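N-(5'-phosphoribosyl)anthranilate isomerase (PDB 5LHF) catalyses the isomerisation of N-(5-phospho-beta-D-ribosyl)anthranilate to 1-(2-carboxyphenylamino)-1-deoxy-D-ribulose 5-phosphate, the third of five steps from chorismate to L-tryptophan. Local coordinates at residues Met102-Val107 and Lys132-Thr137; Tyr157-Ala162 and Arg175-Ala180. All blocks are in the same frame, centred on the assembly; numbering follows the deposited sequence.

Contact 1 (Met102-Val107 and Lys132-Thr137); sequences MKAFMV and KILLDT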
ATOM      1  N   MET A 102       8.262  -0.427   0.044  1.00 15.18           N
ATOM      2  CA  MET A 102       7.156  -0.993  -0.718  1.00 18.26           C
ATOM      3  C   MET A 102       6.896  -0.040  -1.875  1.00 20.15           C
ATOM      4  O   MET A 102       6.677   1.155  -1.662  1.00 16.71           O
ATOM      5  CB  MET A 102       5.911  -1.194   0.150  1.00 13.10           C
ATOM      6  CG  MET A 102       4.633  -1.650  -0.618  1.00 15.59           C
ATOM      7  SD  MET A 102       3.543  -2.807   0.266  1.00 17.60           S
ATOM      8  CE  MET A 102       3.265  -1.908   1.792  1.00 16.88           C
ATOM      9  N   LYS A 103       6.984  -0.544  -3.100  1.00 16.03           N
ATOM     10  CA  LYS A 103       6.753   0.280  -4.275  1.00 19.42           C
ATOM     11  C   LYS A 103       5.344   0.028  -4.792  1.00 21.03           C
ATOM     12  O   LYS A 103       4.949  -1.124  -4.978  1.00 17.49           O
ATOM     13  CB  LYS A 103       7.780  -0.026  -5.365  1.00 23.83           C
ATOM     14  CG  LYS A 103       7.516   0.692  -6.678  1.00 24.87           C
ATOM     15  CD  LYS A 103       8.167   2.070  -6.749  1.00 24.98           C
ATOM     16  CE  LYS A 103       8.069   2.613  -8.174  1.00 32.19           C
ATOM     17  NZ  LYS A 103       6.702   3.086  -8.511  1.00 37.10           N
ATOM     18  N   ALA A 104       4.596   1.100  -5.028  1.00 17.52           N
ATOM     19  CA  ALA A 104       3.252   1.011  -5.587  1.00 18.64           C
ATOM     20  C   ALA A 104       3.282   1.202  -7.100  1.00 22.21           C
ATOM     21  O   ALA A 104       3.957   2.099  -7.613  1.00 23.60           O
ATOM     22  CB  ALA A 104       2.334   2.048  -4.933  1.00 15.53           C
ATOM     23  N   PHE A 105       2.550   0.342  -7.814  1.00 15.78           N
ATOM     24  CA  PHE A 105       2.433   0.383  -9.266  1.00 16.35           C
ATOM     25  C   PHE A 105       0.968   0.516  -9.653  1.00 22.30           C
ATOM     26  O   PHE A 105       0.120  -0.219  -9.139  1.00 17.63           O
ATOM     27  CB  PHE A 105       3.002  -0.887  -9.920  1.00 20.91           C
ATOM     28  CG  PHE A 105       4.479  -1.057  -9.742  1.00 20.46           C
ATOM     29  CD1 PHE A 105       5.369  -0.521 -10.662  1.00 22.91           C
ATOM     30  CD2 PHE A 105       4.983  -1.751  -8.654  1.00 24.35           C
ATOM     31  CE1 PHE A 105       6.735  -0.680 -10.498  1.00 25.85           C
ATOM     32  CE2 PHE A 105       6.347  -1.916  -8.488  1.00 26.23           C
ATOM     33  CZ  PHE A 105       7.225  -1.380  -9.416  1.00 28.49           C
ATOM     34  N   MET A 106       0.674   1.429 -10.572  1.00 22.17           N
ATOM     35  CA  MET A 106      -0.656   1.464 -11.161  1.00 26.24           C
ATOM     36  C   MET A 106      -0.822   0.286 -12.115  1.00 26.66           C
ATOM     37  O   MET A 106       0.124  -0.128 -12.792  1.00 23.01           O
ATOM     38  CB  MET A 106      -0.887   2.781 -11.900  1.00 41.10           C
ATOM     39  CG  MET A 106      -0.979   4.008 -11.002  1.00 59.49           C
ATOM     40  SD  MET A 106      -1.183   5.544 -11.936  1.00 74.03           S
ATOM     41  CE  MET A 106       0.323   5.548 -12.912  1.00 71.08           C
ATOM     42  N   VAL A 107      -2.023  -0.277 -12.146  1.00 27.09           N
ATOM     43  CA  VAL A 107      -2.296  -1.376 -13.071  1.00 27.42           C
ATOM     44  C   VAL A 107      -2.650  -0.781 -14.431  1.00 33.42           C
ATOM     45  O   VAL A 107      -3.695  -0.127 -14.566  1.00 37.30           O
ATOM     46  CB  VAL A 107      -3.416  -2.285 -12.549  1.00 26.93           C
ATOM     47  CG1 VAL A 107      -3.626  -3.440 -13.506  1.00 23.87           C
ATOM     48  CG2 VAL A 107      -3.088  -2.773 -11.147  1.00 28.44           C
ATOM     49  N   LYS A 132       8.710  -5.077  -1.061  1.00 26.00           N
ATOM     50  CA  LYS A 132       7.320  -5.421  -1.323  1.00 24.32           C
ATOM     51  C   LYS A 132       6.811  -4.676  -2.544  1.00 22.20           C
ATOM     52  O   LYS A 132       7.211  -3.542  -2.816  1.00 20.77           O
ATOM     53  CB  LYS A 132       6.413  -5.110  -0.122  1.00 26.45           C
ATOM     54  CG  LYS A 132       6.508  -6.099   1.034  1.00 31.06           C
ATOM     55  CD  LYS A 132       5.348  -5.896   2.010  1.00 36.42           C
ATOM     56  CE  LYS A 132       5.502  -6.715   3.292  1.00 37.01           C
ATOM     57  NZ  LYS A 132       5.144  -8.145   3.134  1.00 39.84           N
ATOM     58  N   ILE A 133       5.901  -5.333  -3.259  1.00 20.93           N
ATOM     59  CA  ILE A 133       5.261  -4.809  -4.461  1.00 18.29           C
ATOM     60  C   ILE A 133       3.790  -4.594  -4.145  1.00 13.09           C
ATOM     61  O   ILE A 133       3.088  -5.544  -3.770  1.00 17.64           O
ATOM     62  CB  ILE A 133       5.406  -5.781  -5.643  1.00 18.64           C
ATOM     63  CG1 ILE A 133       6.874  -5.947  -6.053  1.00 22.07           C
ATOM     64  CG2 ILE A 133       4.526  -5.356  -6.812  1.00 21.20           C
ATOM     65  CD1 ILE A 133       7.489  -4.701  -6.565  1.00 29.98           C
ATOM     66  N   LEU A 134       3.311  -3.361  -4.296  1.00 13.77           N
ATOM     67  CA  LEU A 134       1.890  -3.070  -4.160  1.00 17.47           C
ATOM     68  C   LEU A 134       1.300  -2.779  -5.532  1.00 13.87           C
ATOM     69  O   LEU A 134       1.869  -2.002  -6.306  1.00 18.19           O
ATOM     70  CB  LEU A 134       1.651  -1.888  -3.214  1.00 13.13           C
ATOM     71  CG  LEU A 134       0.205  -1.575  -2.823  1.00 14.76           C
ATOM     72  CD1 LEU A 134       0.133  -1.098  -1.346  1.00 12.72           C
ATOM     73  CD2 LEU A 134      -0.371  -0.502  -3.751  1.00 15.47           C
ATOM     74  N   LEU A 135       0.166  -3.409  -5.831  1.00 18.19           N
ATOM     75  CA  LEU A 135      -0.555  -3.185  -7.080  1.00 13.21           C
ATOM     76  C   LEU A 135      -1.811  -2.380  -6.763  1.00 17.53           C
ATOM     77  O   LEU A 135      -2.717  -2.868  -6.077  1.00 18.67           O
ATOM     78  CB  LEU A 135      -0.901  -4.509  -7.775  1.00 13.56           C
ATOM     79  CG  LEU A 135       0.261  -5.386  -8.257  1.00 21.47           C
ATOM     80  CD1 LEU A 135      -0.222  -6.595  -9.077  1.00 17.71           C
ATOM     81  CD2 LEU A 135       1.254  -4.564  -9.056  1.00 18.98           C
ATOM     82  N   ASP A 136      -1.871  -1.157  -7.271  1.00 17.39           N
ATOM     83  CA  ASP A 136      -2.972  -0.237  -6.991  1.00 16.99           C
ATOM     84  C   ASP A 136      -4.000  -0.328  -8.120  1.00 21.42           C
ATOM     85  O   ASP A 136      -3.789   0.218  -9.206  1.00 25.63           O
ATOM     86  CB  ASP A 136      -2.427   1.178  -6.838  1.00 21.84           C
ATOM     87  CG  ASP A 136      -3.460   2.144  -6.308  1.00 33.41           C
ATOM     88  OD1 ASP A 136      -3.328   3.346  -6.588  1.00 33.29           O
ATOM     89  OD2 ASP A 136      -4.408   1.707  -5.619  1.00 34.53           O
ATOM     90  N   THR A 137      -5.126  -0.987  -7.855  1.00 25.45           N
ATOM     91  CA  THR A 137      -6.161  -1.224  -8.858  1.00 28.87           C
ATOM     92  C   THR A 137      -7.128  -0.042  -8.956  1.00 32.28           C
ATOM     93  O   THR A 137      -7.324   0.712  -8.001  1.00 29.67           O
ATOM     94  CB  THR A 137      -6.940  -2.497  -8.533  1.00 31.35           C
ATOM     95  OG1 THR A 137      -7.618  -2.334  -7.283  1.00 39.12           O
ATOM     96  CG2 THR A 137      -5.999  -3.682  -8.433  1.00 39.30           C
TER
HETATM   97  O   HOH W   1      -4.606   1.729 -11.274  1.00 28.67           O
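Met102 sets its thioether against the base of Lys132 at the start of two neighbouring parallel strands, with SD 3.7 Å from Lys132 CB. Its CG stands anti to the backbone N (chi1 174°), and bends at chi2 and chi3 carry the sulfur obliquely across the lysine chain, while CG also meets Leu134 CB. With Met102 cut back to an alanine, the space beside Lys132 CB and Leu134 is likely to be left unfilled, and Val160 of the next strand to lose a neighbour. Lys103 turns to the face where helix 114-126 packs. Its N bonds Lys132 O, and its O takes the N-H of Leu134 in a nearly straight bond (2.9 Å, 173°). Its ammonium folds back to Ala104 O (NZ to O 3.1 Å), with Ser83 O as another partner, and lies above one face of the Phe105 ring, offset toward the rim. Ala104 looks into the barrel and touches the Leu134 branch CD2 with its CB at 3.9 Å. Phe105 N and O then bond Leu134 O and Asp136 N. The ring presents its edge to Ile133, CE2 resting 3.6 Å from CD1, and Leu124 and Ile125 of helix 114-126 also touch it. Beyond Met106 the pairing slackens: Val107 N reaches Asp136 O in a weak bond of 3.5 Å, and a water donates to the same carbonyl. Val107 CG2 meets Thr137 CG2. Phe105, Ile133 and Leu135 thus face the helices, as in a TIM barrel, while the inward face is apolar at Met102, Ala104 and Leu134; Lys132, in a cation-pi contact with Phe5, and Asp136 bring charge to it. Backbone polar groups pair within the sheet, and carbonyls hold the Lys103 ammonium among the outer apolar groups.

Contact 2 (Tyr157-Ala162 and Arg175-Ala180); sequences YPIVLA and RWVKPA
The pyrrolidine rings of Pro158 and Pro179, one from each segment, meet the other segment through carbons of their rims. Pro158 offers CB to the methyl of Ala180, 3.6 Å from CB to CB. Pro179 sets CB and CG against Leu161 CB, 3.9 Å from CG, and its CB also receives Ile159 CD1, which comes to rest at 3.9 Å. The two aromatic rings of these segments have other partners: the Tyr157 ring touches Leu122 and Ile125 of helix 114-126, and Trp176 meets Tyr147 edge-to-face. Farther along, Leu161 and Val177 reach toward each other tip to tip, CD2 lying 4.0 Å from CG2. For Leu161 the extended first torsion, with CG opposite the backbone N (chi1 -176°), projects the isobutyl group to the end of the helix. Polar contact is thin by comparison. Ala180 N gives Ile159 O a bent, weak bond of 3.1 Å (125° at the hydrogen), and a water donates to Tyr157 O at 3.0 Å and accepts a second weak bond from the same Ala180 N. Pro158 centres an inverse gamma turn. Lys178, with its positive phi of 50°, ends the helical path and lets the chain swing into Pro179; its NZ turns back to Arg175 O at 2.9 Å. The contact therefore closes the bottom of a beta-alpha-beta unit, where the end of helix 170-177 and the turn after it lie against Pro158, Ile159 and Leu161. Helix 143-156 adds Ala154 beside Ile159 and Ser150 beside Val177; strand 132-136 brings Ile133 and Leu135 to Ile159, and strand 181-184 continues the barrel through backbone bonds of Gly181 to Ile159 and Leu161.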
ATOM      1  N   TYR A 157       5.331 -12.688  -8.057  1.00 23.06           N
ATOM      2  CA  TYR A 157       5.754 -11.962  -6.871  1.00 20.85           C
ATOM      3  C   TYR A 157       4.673 -12.081  -5.813  1.00 21.73           C
ATOM      4  O   TYR A 157       3.485 -12.163  -6.144  1.00 27.55           O
ATOM      5  CB  TYR A 157       5.999 -10.474  -7.161  1.00 25.92           C
ATOM      6  CG  TYR A 157       7.056 -10.202  -8.210  1.00 32.68           C
ATOM      7  CD1 TYR A 157       8.406 -10.187  -7.876  1.00 36.17           C
ATOM      8  CD2 TYR A 157       6.704  -9.944  -9.530  1.00 29.79           C
ATOM      9  CE1 TYR A 157       9.375  -9.934  -8.830  1.00 37.00           C
ATOM     10  CE2 TYR A 157       7.667  -9.685 -10.489  1.00 30.75           C
ATOM     11  CZ  TYR A 157       8.999  -9.685 -10.134  1.00 35.87           C
ATOM     12  OH  TYR A 157       9.959  -9.436 -11.089  1.00 43.57           O
ATOM     13  N   PRO A 158       5.064 -12.065  -4.487  1.00 25.85           N
ATOM     14  CA  PRO A 158       4.070 -12.004  -3.398  1.00 19.55           C
ATOM     15  C   PRO A 158       3.535 -10.581  -3.235  1.00 27.54           C
ATOM     16  O   PRO A 158       3.930  -9.808  -2.369  1.00 29.44           O
ATOM     17  CB  PRO A 158       4.875 -12.476  -2.185  1.00 26.17           C
ATOM     18  CG  PRO A 158       6.270 -12.043  -2.484  1.00 26.73           C
ATOM     19  CD  PRO A 158       6.444 -12.140  -3.977  1.00 22.82           C
ATOM     20  N   ILE A 159       2.604 -10.212  -4.110  1.00 16.39           N
ATOM     21  CA  ILE A 159       2.212  -8.811  -4.216  1.00 20.14           C
ATOM     22  C   ILE A 159       1.194  -8.463  -3.131  1.00 12.50           C
ATOM     23  O   ILE A 159       0.529  -9.330  -2.556  1.00 17.49           O
ATOM     24  CB  ILE A 159       1.665  -8.496  -5.622  1.00 22.55           C
ATOM     25  CG1 ILE A 159       0.378  -9.278  -5.895  1.00 25.13           C
ATOM     26  CG2 ILE A 159       2.727  -8.788  -6.699  1.00 20.65           C
ATOM     27  CD1 ILE A 159      -0.866  -8.429  -5.949  1.00 22.49           C
ATOM     28  N   VAL A 160       1.085  -7.168  -2.846  1.00 11.16           N
ATOM     29  CA  VAL A 160       0.053  -6.618  -1.977  1.00 10.57           C
ATOM     30  C   VAL A 160      -0.994  -5.973  -2.875  1.00 13.08           C
ATOM     31  O   VAL A 160      -0.682  -5.048  -3.636  1.00 14.25           O
ATOM     32  CB  VAL A 160       0.631  -5.587  -0.990  1.00 12.90           C
ATOM     33  CG1 VAL A 160      -0.481  -4.991  -0.116  1.00 13.87           C
ATOM     34  CG2 VAL A 160       1.719  -6.205  -0.120  1.00 12.08           C
ATOM     35  N   LEU A 161      -2.228  -6.464  -2.809  1.00 15.27           N
ATOM     36  CA  LEU A 161      -3.317  -5.939  -3.627  1.00 15.66           C
ATOM     37  C   LEU A 161      -3.979  -4.763  -2.923  1.00 16.55           C
ATOM     38  O   LEU A 161      -4.311  -4.854  -1.735  1.00 16.72           O
ATOM     39  CB  LEU A 161      -4.358  -7.026  -3.897  1.00 14.02           C
ATOM     40  CG  LEU A 161      -5.519  -6.662  -4.834  1.00 14.46           C
ATOM     41  CD1 LEU A 161      -5.044  -6.388  -6.254  1.00 18.41           C
ATOM     42  CD2 LEU A 161      -6.584  -7.792  -4.805  1.00 11.22           C
ATOM     43  N   ALA A 162      -4.183  -3.665  -3.657  1.00 15.13           N
ATOM     44  CA  ALA A 162      -4.744  -2.449  -3.075  1.00 14.85           C
ATOM     45  C   ALA A 162      -5.715  -1.811  -4.057  1.00 18.01           C
ATOM     46  O   ALA A 162      -5.779  -2.177  -5.236  1.00 22.40           O
ATOM     47  CB  ALA A 162      -3.649  -1.439  -2.702  1.00 17.03           C
ATOM     48  N   ARG A 175      -9.907 -14.182  -3.807  1.00 25.11           N
ATOM     49  CA  ARG A 175      -9.872 -15.470  -4.487  1.00 26.86           C
ATOM     50  C   ARG A 175      -9.727 -15.330  -5.998  1.00 29.83           C
ATOM     51  O   ARG A 175      -9.390 -16.319  -6.666  1.00 24.11           O
ATOM     52  CB  ARG A 175     -11.089 -16.308  -4.090  1.00 47.94           C
ATOM     53  CG  ARG A 175     -10.977 -16.832  -2.642  1.00 57.05           C
ATOM     54  CD  ARG A 175     -12.241 -17.546  -2.154  1.00 60.36           C
ATOM     55  NE  ARG A 175     -13.325 -16.613  -1.853  1.00 63.02           N
ATOM     56  CZ  ARG A 175     -14.289 -16.277  -2.707  1.00 59.69           C
ATOM     57  NH1 ARG A 175     -14.316 -16.793  -3.924  1.00 58.64           N
ATOM     58  NH2 ARG A 175     -15.223 -15.418  -2.346  1.00 57.22           N
ATOM     59  N   TRP A 176      -9.901 -14.120  -6.540  1.00 19.49           N
ATOM     60  CA  TRP A 176      -9.614 -13.858  -7.948  1.00 25.11           C
ATOM     61  C   TRP A 176      -8.124 -13.627  -8.178  1.00 21.67           C
ATOM     62  O   TRP A 176      -7.522 -14.231  -9.072  1.00 24.59           O
ATOM     63  CB  TRP A 176     -10.427 -12.652  -8.421  1.00 25.41           C
ATOM     64  CG  TRP A 176     -10.409 -12.368  -9.888  1.00 29.44           C
ATOM     65  CD1 TRP A 176      -9.416 -12.661 -10.789  1.00 35.56           C
ATOM     66  CD2 TRP A 176     -11.449 -11.728 -10.637  1.00 32.76           C
ATOM     67  NE1 TRP A 176      -9.779 -12.241 -12.049  1.00 31.92           N
ATOM     68  CE2 TRP A 176     -11.022 -11.665 -11.982  1.00 33.26           C
ATOM     69  CE3 TRP A 176     -12.701 -11.200 -10.299  1.00 35.53           C
ATOM     70  CZ2 TRP A 176     -11.802 -11.090 -12.987  1.00 39.87           C
ATOM     71  CZ3 TRP A 176     -13.475 -10.631 -11.296  1.00 40.69           C
ATOM     72  CH2 TRP A 176     -13.024 -10.583 -12.625  1.00 43.03           C
ATOM     73  N   VAL A 177      -7.507 -12.772  -7.366  1.00 14.69           N
ATOM     74  CA  VAL A 177      -6.108 -12.398  -7.592  1.00 14.49           C
ATOM     75  C   VAL A 177      -5.142 -13.307  -6.835  1.00 19.04           C
ATOM     76  O   VAL A 177      -4.009 -13.508  -7.284  1.00 17.48           O
ATOM     77  CB  VAL A 177      -5.912 -10.926  -7.200  1.00 15.52           C
ATOM     78  CG1 VAL A 177      -4.437 -10.497  -7.302  1.00 15.68           C
ATOM     79  CG2 VAL A 177      -6.797 -10.038  -8.065  1.00 14.22           C
ATOM     80  N   LYS A 178      -5.577 -13.863  -5.705  1.00 19.71           N
ATOM     81  CA  LYS A 178      -4.730 -14.640  -4.804  1.00 23.79           C
ATOM     82  C   LYS A 178      -3.429 -13.912  -4.453  1.00 19.87           C
ATOM     83  O   LYS A 178      -2.334 -14.433  -4.688  1.00 18.13           O
ATOM     84  CB  LYS A 178      -4.443 -16.022  -5.378  1.00 20.97           C
ATOM     85  CG  LYS A 178      -5.692 -16.868  -5.575  1.00 28.65           C
ATOM     86  CD  LYS A 178      -5.338 -18.248  -6.085  1.00 39.76           C
ATOM     87  CE  LYS A 178      -6.539 -19.170  -6.025  1.00 47.69           C
ATOM     88  NZ  LYS A 178      -7.658 -18.652  -6.860  1.00 49.43           N
ATOM     89  N   PRO A 179      -3.516 -12.725  -3.866  1.00 16.25           N
ATOM     90  CA  PRO A 179      -2.316 -11.984  -3.477  1.00 19.08           C
ATOM     91  C   PRO A 179      -1.748 -12.516  -2.169  1.00 20.75           C
ATOM     92  O   PRO A 179      -2.409 -13.243  -1.419  1.00 20.37           O
ATOM     93  CB  PRO A 179      -2.840 -10.554  -3.304  1.00 18.05           C
ATOM     94  CG  PRO A 179      -4.218 -10.771  -2.750  1.00 16.90           C
ATOM     95  CD  PRO A 179      -4.749 -12.042  -3.434  1.00 17.53           C
ATOM     96  N   ALA A 180      -0.498 -12.132  -1.905  1.00 16.33           N
ATOM     97  CA  ALA A 180       0.111 -12.409  -0.610  1.00 14.69           C
ATOM     98  C   ALA A 180      -0.341 -11.429   0.460  1.00 11.11           C
ATOM     99  O   ALA A 180      -0.248 -11.741   1.653  1.00 19.86           O
ATOM    100  CB  ALA A 180       1.634 -12.385  -0.716  1.00 20.12           C
TER
HETATM  101  O   HOH W   2       0.986 -12.778  -4.625  1.00 15.11           O

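How the contacts relate
Contact 1 comes first along the chain and is complete before contact 2 opens; their centres lie about 10 Å apart. Both belong to the same eight-stranded parallel barrel. Contact 1 pairs the fifth and sixth strands inside the unit 100-106, 114-126, 132-136, whereas contact 2 joins the seventh strand to the close of its own unit, before strand 181-184. Strands 132-136 and 160-162 are neighbours, so the two contacts touch directly: Ile133 O and Val160 N are probably hydrogen-bonded, and Leu134 CD2 packs on Ala162 CB. The two contacts thus hold together neighbouring beta-alpha-beta units of the TIM barrel, one by sheet pairing and the other by packing at a helix end.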